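Pyroglutatmate porin OpdO (Pseudomonas aeruginosa, PDB 3SZV) forms a beta-barrel channel in the outer membrane of Pseudomonas aeruginosa and probably lets small carboxylates such as pyroglutamate pass. Local coordinates at residues K350-N355 with N376-S381; L315-D320 with L329-R334. All coordinates share one frame; numbering follows the deposited sequence. Where two conformers were deposited one is given.

Contact 1. Residues K350-N355 with N376-S381; sequences KEWERN and NATVRS
W352 lies along the stem of R380 on one face of the antiparallel hairpin made by strands 346-361 and 371-381, part of the wall of this OprD-type beta-barrel. The two are a hydrogen-bonded pair, each backbone N reaching the other's O, with W352 N to R380 O at 2.8 Å. R380 CB sits over one face of the indole, 3.9 Å from the centroid of the five-membered ring, and R380 CG comes within 3.3 Å of W352 CZ2. Further along the same ring, T378 CG2 meets CH2 of W352. R380 then bends at CG (chi2 -62°), which takes its guanidinium off the indole: NH1 returns to the carbonyl of V379, and NH2 makes a salt bridge with D388.

R354 is the second large side chain here. It runs out extended and then turns at chi3 (45°), bringing its guanidinium across the neighbouring strand and almost coplanar with the N376 amide. NH2 of R354 makes two weak hydrogen bonds, 2.7 Å each, to N376 OD1 at the guanidinium edge and to T378 OG1. Both acceptor residues are anchored from beyond the hairpin: T378 OG1 bonds D388, and N376 ND2 bonds N390.

On the reverse face, E353 packs its CG against V379 CG2, while N355 ND2 approaches A377 CB. The E353 carboxylate also receives the backbone N-H groups of I302 and G303, tying a loop to the wall. N355 ND2 completes that cluster with a nearly straight 2.9 Å bond to the anti lone pair of E353 OE2.

Contact 2. Residues L315-D320 with L329-R334; sequences LRYDYD and LSFMSR
M332 runs alongside D318 and crosses R316 at about a right angle on one face of the antiparallel hairpin formed by strands 311-320 and 329-343 in the barrel wall. Its CG is 3.3 Å from D318 OD1 and, over one face of the R316 guanidinium, 3.6 Å from R316 NE. Bends at chi2 (-85°) and chi3 (-69°) fold the thioether back, so that CE of M332 comes to rest over the centre of the R334 guanidinium. One methionine thus touches both arginine planes, which stand nearly perpendicular to each other.

The R316 group is held flat by D318 from its own strand. R316 NE bonds D318 OD2 at 2.8 Å and R316 NH2 bonds D318 OD1 at 3.0 Å, a side-on salt bridge in which both oxygens use their syn lone pairs. R316 NH1 and R334 NH1 lie 3.4 Å apart without bonding, both being donors; one water accepts from each. Further out, N355 accepts from R334 NE, while R334 NH2 lies close to R375. Such a group of arginines is consistent with the basic wall found in carboxylate channels of this family.

The opposite face is aromatic. Y317 CD1 meets F331 CE2 at 4.0 Å, rim against rim, and Y317 OH reaches ND1 of H271 on the next strand. Beneath these rings the backbone pairing is straight at Y317 N to S333 O, 2.8 Å, but stretches toward the turn, where F331 N to Y319 O is weak. Back on the charged face, a water donates both to D318 OD1, at 2.7 Å, and to the F331 carbonyl oxygen.

Overall arrangement
Contact 2 and contact 1 belong to successive hairpins of the barrel, and strands 329-343 and 346-361 are neighbours in its wall. Their centres are about 17 Å apart, yet the ends N355 and R334 meet directly, with N355 OD1 2.9 Å from R334 NE. A probable second bond joins N355 O to S333 OG, at 3.2 Å; S333 OG also bonds T356 OG1. Through N355, the carboxylate and amide cluster of contact 1 therefore adjoins the arginine group of contact 2. Bound detergent lies about 14 Å from the side chain of K350 and about 12 Å from that of L315.

Contact 1. Residues K350-N355 with N376-S381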
ATOM      1  N   LYS A 350     -20.560  16.323  -2.493  1.00 18.91           N
ATOM      2  CA  LYS A 350     -20.720  15.038  -3.169  1.00 18.59           C
ATOM      3  C   LYS A 350     -19.650  14.863  -4.227  1.00 17.71           C
ATOM      4  O   LYS A 350     -19.203  15.825  -4.846  1.00 20.99           O
ATOM      5  CB  LYS A 350     -22.107  14.929  -3.807  1.00 24.84           C
ATOM      6  CG  LYS A 350     -22.349  15.905  -4.932  1.00 39.56           C
ATOM      7  CD  LYS A 350     -23.784  15.812  -5.429  1.00 48.91           C
ATOM      8  CE  LYS A 350     -24.040  16.786  -6.568  1.00 43.61           C
ATOM      9  NZ  LYS A 350     -25.423  16.643  -7.102  1.00 54.93           N
ATOM     10  N   GLU A 351     -19.249  13.613  -4.432  1.00 18.50           N
ATOM     11  CA  GLU A 351     -18.256  13.297  -5.444  1.00 18.97           C
ATOM     12  C   GLU A 351     -18.452  11.872  -5.912  1.00 17.24           C
ATOM     13  O   GLU A 351     -18.981  11.032  -5.189  1.00 20.40           O
ATOM     14  CB  GLU A 351     -16.834  13.451  -4.882  1.00 19.04           C
ATOM     15  CG  GLU A 351     -16.555  12.589  -3.658  1.00 18.61           C
ATOM     16  CD  GLU A 351     -15.083  12.527  -3.305  1.00 21.52           C
ATOM     17  OE1 GLU A 351     -14.248  12.912  -4.151  1.00 24.33           O
ATOM     18  OE2 GLU A 351     -14.756  12.073  -2.185  1.00 18.15           O
ATOM     19  N   TRP A 352     -18.016  11.595  -7.131  1.00 19.09           N
ATOM     20  CA  TRP A 352     -17.938  10.206  -7.554  1.00 18.75           C
ATOM     21  C   TRP A 352     -16.673   9.975  -8.354  1.00 19.26           C
ATOM     22  O   TRP A 352     -16.093  10.917  -8.914  1.00 18.73           O
ATOM     23  CB  TRP A 352     -19.189   9.773  -8.336  1.00 18.29           C
ATOM     24  CG  TRP A 352     -19.457  10.504  -9.623  1.00 18.86           C
ATOM     25  CD1 TRP A 352     -20.316  11.558  -9.800  1.00 22.58           C
ATOM     26  CD2 TRP A 352     -18.913  10.219 -10.922  1.00 18.33           C
ATOM     27  NE1 TRP A 352     -20.325  11.951 -11.114  1.00 25.14           N
ATOM     28  CE2 TRP A 352     -19.475  11.145 -11.824  1.00 22.86           C
ATOM     29  CE3 TRP A 352     -18.002   9.272 -11.408  1.00 17.96           C
ATOM     30  CZ2 TRP A 352     -19.157  11.157 -13.183  1.00 22.90           C
ATOM     31  CZ3 TRP A 352     -17.689   9.287 -12.759  1.00 19.66           C
ATOM     32  CH2 TRP A 352     -18.269  10.220 -13.632  1.00 19.65           C
ATOM     33  N   GLU A 353     -16.239   8.722  -8.381  1.00 16.74           N
ATOM     34  CA  GLU A 353     -15.055   8.344  -9.139  1.00 17.98           C
ATOM     35  C   GLU A 353     -15.277   6.989  -9.789  1.00 16.79           C
ATOM     36  O   GLU A 353     -15.776   6.063  -9.153  1.00 17.56           O
ATOM     37  CB  GLU A 353     -13.821   8.306  -8.231  1.00 16.29           C
ATOM     38  CG  GLU A 353     -12.557   7.842  -8.954  1.00 16.53           C
ATOM     39  CD  GLU A 353     -11.298   7.893  -8.094  1.00 16.68           C
ATOM     40  OE1 GLU A 353     -11.292   8.591  -7.047  1.00 16.48           O
ATOM     41  OE2 GLU A 353     -10.307   7.218  -8.460  1.00 16.28           O
ATOM     42  N   ARG A 354     -14.928   6.900 -11.065  1.00 16.05           N
ATOM     43  CA  ARG A 354     -14.931   5.633 -11.774  1.00 16.24           C
ATOM     44  C   ARG A 354     -13.501   5.281 -12.156  1.00 17.15           C
ATOM     45  O   ARG A 354     -12.738   6.146 -12.570  1.00 16.16           O
ATOM     46  CB  ARG A 354     -15.780   5.723 -13.044  1.00 18.85           C
ATOM     47  CG  ARG A 354     -15.775   4.430 -13.826  1.00 20.37           C
ATOM     48  CD  ARG A 354     -16.027   4.632 -15.317  1.00 35.42           C
ATOM     49  NE  ARG A 354     -15.260   5.728 -15.918  1.00 38.26           N
ATOM     50  CZ  ARG A 354     -13.940   5.737 -16.115  1.00 62.61           C
ATOM     51  NH1 ARG A 354     -13.173   4.715 -15.736  1.00 23.94           N
ATOM     52  NH2 ARG A 354     -13.374   6.793 -16.688  1.00 35.71           N
ATOM     53  N   ASN A 355     -13.140   4.007 -12.021  1.00 15.38           N
ATOM     54  CA  ASN A 355     -11.837   3.518 -12.468  1.00 15.12           C
ATOM     55  C   ASN A 355     -12.029   2.321 -13.372  1.00 15.25           C
ATOM     56  O   ASN A 355     -12.914   1.498 -13.129  1.00 15.87           O
ATOM     57  CB  ASN A 355     -10.984   2.981 -11.313  1.00 14.41           C
ATOM     58  CG  ASN A 355     -10.632   4.009 -10.250  1.00 13.27           C
ATOM     59  OD1 ASN A 355     -10.145   3.620  -9.188  1.00 13.96           O
ATOM     60  ND2 ASN A 355     -10.838   5.304 -10.511  1.00 15.36           N
ATOM     61  N   ASN A 376      -7.605   3.943 -16.113  1.00 17.43           N
ATOM     62  CA  ASN A 376      -8.321   5.145 -16.481  1.00 17.48           C
ATOM     63  C   ASN A 376      -9.258   5.535 -15.345  1.00 18.05           C
ATOM     64  O   ASN A 376      -9.960   4.688 -14.795  1.00 20.31           O
ATOM     65  CB  ASN A 376      -9.090   4.875 -17.781  1.00 20.40           C
ATOM     66  CG  ASN A 376     -10.103   5.948 -18.109  1.00 23.20           C
ATOM     67  OD1 ASN A 376     -11.309   5.718 -18.018  1.00 30.99           O
ATOM     68  ND2 ASN A 376      -9.626   7.124 -18.502  1.00 27.61           N
ATOM     69  N   ALA A 377      -9.245   6.807 -14.964  1.00 16.87           N
ATOM     70  CA  ALA A 377     -10.101   7.277 -13.884  1.00 16.41           C
ATOM     71  C   ALA A 377     -10.774   8.590 -14.243  1.00 15.81           C
ATOM     72  O   ALA A 377     -10.207   9.425 -14.960  1.00 18.20           O
ATOM     73  CB  ALA A 377      -9.306   7.442 -12.610  1.00 18.95           C
ATOM     74  N   THR A 378     -11.979   8.759 -13.721  1.00 14.96           N
ATOM     75  CA  THR A 378     -12.736   9.997 -13.873  1.00 15.07           C
ATOM     76  C   THR A 378     -13.252  10.371 -12.496  1.00 17.20           C
ATOM     77  O   THR A 378     -13.833   9.526 -11.816  1.00 16.75           O
ATOM     78  CB  THR A 378     -13.952   9.764 -14.792  1.00 16.48           C
ATOM     79  OG1 THR A 378     -13.491   9.374 -16.088  1.00 19.83           O
ATOM     80  CG2 THR A 378     -14.796  11.038 -14.927  1.00 18.76           C
ATOM     81  N   VAL A 379     -13.060  11.627 -12.090  1.00 17.07           N
ATOM     82  CA  VAL A 379     -13.579  12.103 -10.818  1.00 16.72           C
ATOM     83  C   VAL A 379     -14.433  13.332 -11.076  1.00 17.92           C
ATOM     84  O   VAL A 379     -14.006  14.226 -11.806  1.00 18.83           O
ATOM     85  CB  VAL A 379     -12.435  12.527  -9.858  1.00 18.89           C
ATOM     86  CG1 VAL A 379     -13.004  13.183  -8.605  1.00 26.80           C
ATOM     87  CG2 VAL A 379     -11.544  11.332  -9.498  1.00 21.02           C
ATOM     88  N   ARG A 380     -15.630  13.370 -10.490  1.00 17.55           N
ATOM     89  CA  ARG A 380     -16.484  14.562 -10.528  1.00 17.15           C
ATOM     90  C   ARG A 380     -16.894  14.906  -9.109  1.00 21.73           C
ATOM     91  O   ARG A 380     -17.304  14.039  -8.344  1.00 25.27           O
ATOM     92  CB  ARG A 380     -17.735  14.342 -11.382  1.00 20.74           C
ATOM     93  CG  ARG A 380     -17.445  14.010 -12.839  1.00 21.08           C
ATOM     94  CD  ARG A 380     -16.703  15.131 -13.539  1.00 19.86           C
ATOM     95  NE  ARG A 380     -16.455  14.816 -14.946  1.00 20.61           N
ATOM     96  CZ  ARG A 380     -15.270  14.505 -15.467  1.00 18.88           C
ATOM     97  NH1 ARG A 380     -14.176  14.455 -14.708  1.00 18.60           N
ATOM     98  NH2 ARG A 380     -15.174  14.237 -16.758  1.00 18.13           N
ATOM     99  N   SER A 381     -16.800  16.177  -8.754  1.00 20.62           N
ATOM    100  CA  SER A 381     -17.033  16.603  -7.382  0.67 22.87           C
ATOM    101  C   SER A 381     -17.587  18.018  -7.338  1.00 21.79           C
ATOM    102  O   SER A 381     -17.315  18.812  -8.229  1.00 26.65           O
ATOM    103  CB  SER A 381     -15.709  16.549  -6.617  0.67 22.79           C
ATOM    104  OG  SER A 381     -15.836  17.010  -5.282  0.67 19.50           O
TER
HETATM  105  O   HOH W   1     -13.379  15.647  -4.525  1.00 30.03           O

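Contact 2. Residues L315-D320 with L329-R334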
ATOM      1  N   LEU A 315     -19.061  -0.180  -5.895  1.00 15.05           N
ATOM      2  CA  LEU A 315     -19.277  -1.442  -6.593  1.00 15.35           C
ATOM      3  C   LEU A 315     -18.078  -1.681  -7.501  1.00 15.38           C
ATOM      4  O   LEU A 315     -17.633  -0.769  -8.199  1.00 16.05           O
ATOM      5  CB  LEU A 315     -20.596  -1.431  -7.375  1.00 19.49           C
ATOM      6  CG  LEU A 315     -21.847  -1.568  -6.496  1.00 24.01           C
ATOM      7  CD1 LEU A 315     -23.122  -1.317  -7.296  1.00 29.91           C
ATOM      8  CD2 LEU A 315     -21.893  -2.937  -5.814  1.00 28.18           C
ATOM      9  N   ARG A 316     -17.562  -2.911  -7.483  1.00 14.61           N
ATOM     10  CA  ARG A 316     -16.375  -3.275  -8.239  1.00 14.54           C
ATOM     11  C   ARG A 316     -16.599  -4.597  -8.941  1.00 16.26           C
ATOM     12  O   ARG A 316     -17.142  -5.538  -8.351  1.00 17.96           O
ATOM     13  CB  ARG A 316     -15.170  -3.412  -7.311  1.00 14.81           C
ATOM     14  CG  ARG A 316     -13.930  -3.910  -8.014  1.00 16.06           C
ATOM     15  CD  ARG A 316     -12.737  -3.986  -7.076  1.00 17.89           C
ATOM     16  NE  ARG A 316     -11.669  -4.752  -7.694  1.00 16.26           N
ATOM     17  CZ  ARG A 316     -10.379  -4.594  -7.429  1.00 17.95           C
ATOM     18  NH1 ARG A 316      -9.990  -3.673  -6.552  1.00 17.63           N
ATOM     19  NH2 ARG A 316      -9.485  -5.344  -8.048  1.00 16.52           N
ATOM     20  N   TYR A 317     -16.177  -4.663 -10.200  1.00 15.15           N
ATOM     21  CA  TYR A 317     -16.256  -5.896 -10.976  1.00 13.91           C
ATOM     22  C   TYR A 317     -14.883  -6.264 -11.513  1.00 15.51           C
ATOM     23  O   TYR A 317     -14.159  -5.404 -12.030  1.00 17.05           O
ATOM     24  CB  TYR A 317     -17.245  -5.733 -12.142  1.00 15.64           C
ATOM     25  CG  TYR A 317     -17.274  -6.926 -13.064  1.00 15.55           C
ATOM     26  CD1 TYR A 317     -16.702  -6.867 -14.328  1.00 15.66           C
ATOM     27  CD2 TYR A 317     -17.851  -8.124 -12.659  1.00 17.92           C
ATOM     28  CE1 TYR A 317     -16.715  -7.970 -15.166  1.00 17.10           C
ATOM     29  CE2 TYR A 317     -17.865  -9.237 -13.488  1.00 18.29           C
ATOM     30  CZ  TYR A 317     -17.297  -9.153 -14.741  1.00 17.05           C
ATOM     31  OH  TYR A 317     -17.317 -10.261 -15.553  1.00 19.17           O
ATOM     32  N   ASP A 318     -14.523  -7.544 -11.392  1.00 15.26           N
ATOM     33  CA  ASP A 318     -13.305  -8.060 -12.018  1.00 16.42           C
ATOM     34  C   ASP A 318     -13.617  -9.280 -12.868  1.00 16.36           C
ATOM     35  O   ASP A 318     -14.483 -10.084 -12.519  1.00 18.46           O
ATOM     36  CB  ASP A 318     -12.272  -8.521 -10.974  1.00 15.44           C
ATOM     37  CG  ASP A 318     -11.745  -7.393 -10.112  1.00 19.92           C
ATOM     38  OD1 ASP A 318     -10.589  -6.975 -10.331  1.00 19.28           O
ATOM     39  OD2 ASP A 318     -12.462  -6.962  -9.193  1.00 20.96           O
ATOM     40  N   TYR A 319     -12.887  -9.438 -13.968  1.00 17.08           N
ATOM     41  CA  TYR A 319     -12.954 -10.656 -14.745  1.00 16.26           C
ATOM     42  C   TYR A 319     -11.541 -11.133 -15.053  1.00 19.63           C
ATOM     43  O   TYR A 319     -10.702 -10.369 -15.539  1.00 23.62           O
ATOM     44  CB  TYR A 319     -13.750 -10.465 -16.046  1.00 17.84           C
ATOM     45  CG  TYR A 319     -14.020 -11.780 -16.741  1.00 16.08           C
ATOM     46  CD1 TYR A 319     -15.012 -12.636 -16.275  1.00 19.81           C
ATOM     47  CD2 TYR A 319     -13.272 -12.191 -17.851  1.00 17.68           C
ATOM     48  CE1 TYR A 319     -15.270 -13.845 -16.889  1.00 18.02           C
ATOM     49  CE2 TYR A 319     -13.523 -13.404 -18.472  1.00 19.92           C
ATOM     50  CZ  TYR A 319     -14.522 -14.235 -17.990  1.00 16.89           C
ATOM     51  OH  TYR A 319     -14.769 -15.436 -18.591  1.00 20.87           O
ATOM     52  N   ASP A 320     -11.296 -12.395 -14.749  1.00 22.14           N
ATOM     53  CA  ASP A 320     -10.029 -13.041 -15.067  1.00 22.51           C
ATOM     54  C   ASP A 320     -10.227 -13.905 -16.306  1.00 20.30           C
ATOM     55  O   ASP A 320     -11.020 -14.845 -16.309  1.00 22.82           O
ATOM     56  CB  ASP A 320      -9.540 -13.856 -13.871  1.00 24.03           C
ATOM     57  CG  ASP A 320      -8.232 -14.570 -14.142  1.00 39.51           C
ATOM     58  OD1 ASP A 320      -7.200 -14.199 -13.542  1.00 43.33           O
ATOM     59  OD2 ASP A 320      -8.239 -15.505 -14.953  1.00 36.20           O
ATOM     60  N   LEU A 329      -4.628 -11.747 -19.492  1.00 21.05           N
ATOM     61  CA  LEU A 329      -5.527 -10.607 -19.640  1.00 20.17           C
ATOM     62  C   LEU A 329      -6.381 -10.376 -18.402  1.00 19.13           C
ATOM     63  O   LEU A 329      -6.908 -11.319 -17.811  1.00 21.18           O
ATOM     64  CB  LEU A 329      -6.424 -10.841 -20.856  1.00 20.96           C
ATOM     65  CG  LEU A 329      -7.305  -9.697 -21.347  1.00 23.81           C
ATOM     66  CD1 LEU A 329      -6.460  -8.495 -21.702  1.00 27.68           C
ATOM     67  CD2 LEU A 329      -8.104 -10.177 -22.557  1.00 27.58           C
ATOM     68  N   SER A 330      -6.565  -9.106 -18.050  1.00 18.16           N
ATOM     69  CA  SER A 330      -7.327  -8.746 -16.860  1.00 17.23           C
ATOM     70  C   SER A 330      -8.197  -7.520 -17.122  1.00 19.49           C
ATOM     71  O   SER A 330      -7.822  -6.635 -17.893  1.00 19.40           O
ATOM     72  CB  SER A 330      -6.385  -8.458 -15.683  1.00 20.05           C
ATOM     73  OG  SER A 330      -5.471  -7.424 -16.006  1.00 24.21           O
ATOM     74  N   PHE A 331      -9.356  -7.478 -16.474  1.00 17.76           N
ATOM     75  CA  PHE A 331     -10.237  -6.325 -16.539  1.00 16.58           C
ATOM     76  C   PHE A 331     -10.780  -6.065 -15.148  1.00 17.66           C
ATOM     77  O   PHE A 331     -11.200  -6.992 -14.452  1.00 18.12           O
ATOM     78  CB  PHE A 331     -11.406  -6.591 -17.494  1.00 18.86           C
ATOM     79  CG  PHE A 331     -12.429  -5.479 -17.519  1.00 20.14           C
ATOM     80  CD1 PHE A 331     -12.239  -4.368 -18.326  1.00 23.80           C
ATOM     81  CD2 PHE A 331     -13.564  -5.529 -16.713  1.00 19.45           C
ATOM     82  CE1 PHE A 331     -13.174  -3.339 -18.354  1.00 25.13           C
ATOM     83  CE2 PHE A 331     -14.507  -4.506 -16.747  1.00 20.80           C
ATOM     84  CZ  PHE A 331     -14.305  -3.407 -17.561  1.00 22.35           C
ATOM     85  N   MET A 332     -10.782  -4.799 -14.752  1.00 16.82           N
ATOM     86  CA  MET A 332     -11.456  -4.370 -13.534  1.00 15.50           C
ATOM     87  C   MET A 332     -12.167  -3.047 -13.794  1.00 16.78           C
ATOM     88  O   MET A 332     -11.635  -2.181 -14.494  1.00 16.81           O
ATOM     89  CB  MET A 332     -10.450  -4.210 -12.393  1.00 16.91           C
ATOM     90  CG  MET A 332     -11.093  -3.784 -11.065  1.00 16.70           C
ATOM     91  SD  MET A 332     -11.350  -2.006 -10.844  1.00 17.13           S
ATOM     92  CE  MET A 332      -9.658  -1.461 -10.686  1.00 20.62           C
ATOM     93  N   SER A 333     -13.373  -2.889 -13.261  1.00 15.22           N
ATOM     94  CA  SER A 333     -13.981  -1.569 -13.242  1.00 15.16           C
ATOM     95  C   SER A 333     -14.655  -1.367 -11.895  1.00 17.21           C
ATOM     96  O   SER A 333     -15.237  -2.295 -11.326  1.00 17.85           O
ATOM     97  CB  SER A 333     -14.967  -1.400 -14.398  1.00 18.11           C
ATOM     98  OG  SER A 333     -15.242  -0.024 -14.625  1.00 21.52           O
ATOM     99  N   ARG A 334     -14.583  -0.151 -11.379  1.00 14.36           N
ATOM    100  CA  ARG A 334     -15.208   0.130 -10.096  1.00 14.55           C
ATOM    101  C   ARG A 334     -15.727   1.555 -10.075  1.00 17.25           C
ATOM    102  O   ARG A 334     -15.279   2.406 -10.842  1.00 16.70           O
ATOM    103  CB  ARG A 334     -14.236  -0.121  -8.938  1.00 14.81           C
ATOM    104  CG  ARG A 334     -12.957   0.680  -9.034  1.00 14.71           C
ATOM    105  CD  ARG A 334     -11.964   0.306  -7.945  1.00 13.58           C
ATOM    106  NE  ARG A 334     -10.691   0.946  -8.229  1.00 14.83           N
ATOM    107  CZ  ARG A 334      -9.536   0.602  -7.677  1.00 15.69           C
ATOM    108  NH1 ARG A 334      -9.497  -0.350  -6.754  1.00 16.24           N
ATOM    109  NH2 ARG A 334      -8.418   1.225  -8.024  1.00 16.65           N
TER
HETATM  110  O   HOH W   2     -11.462  -1.500  -5.027  1.00 16.09           O
HETATM  111  O   HOH W   3      -8.946  -7.794 -12.245  1.00 27.39           O
HETATM  112  O   HOH W   4      -8.854  -9.573 -14.104  1.00 33.40           O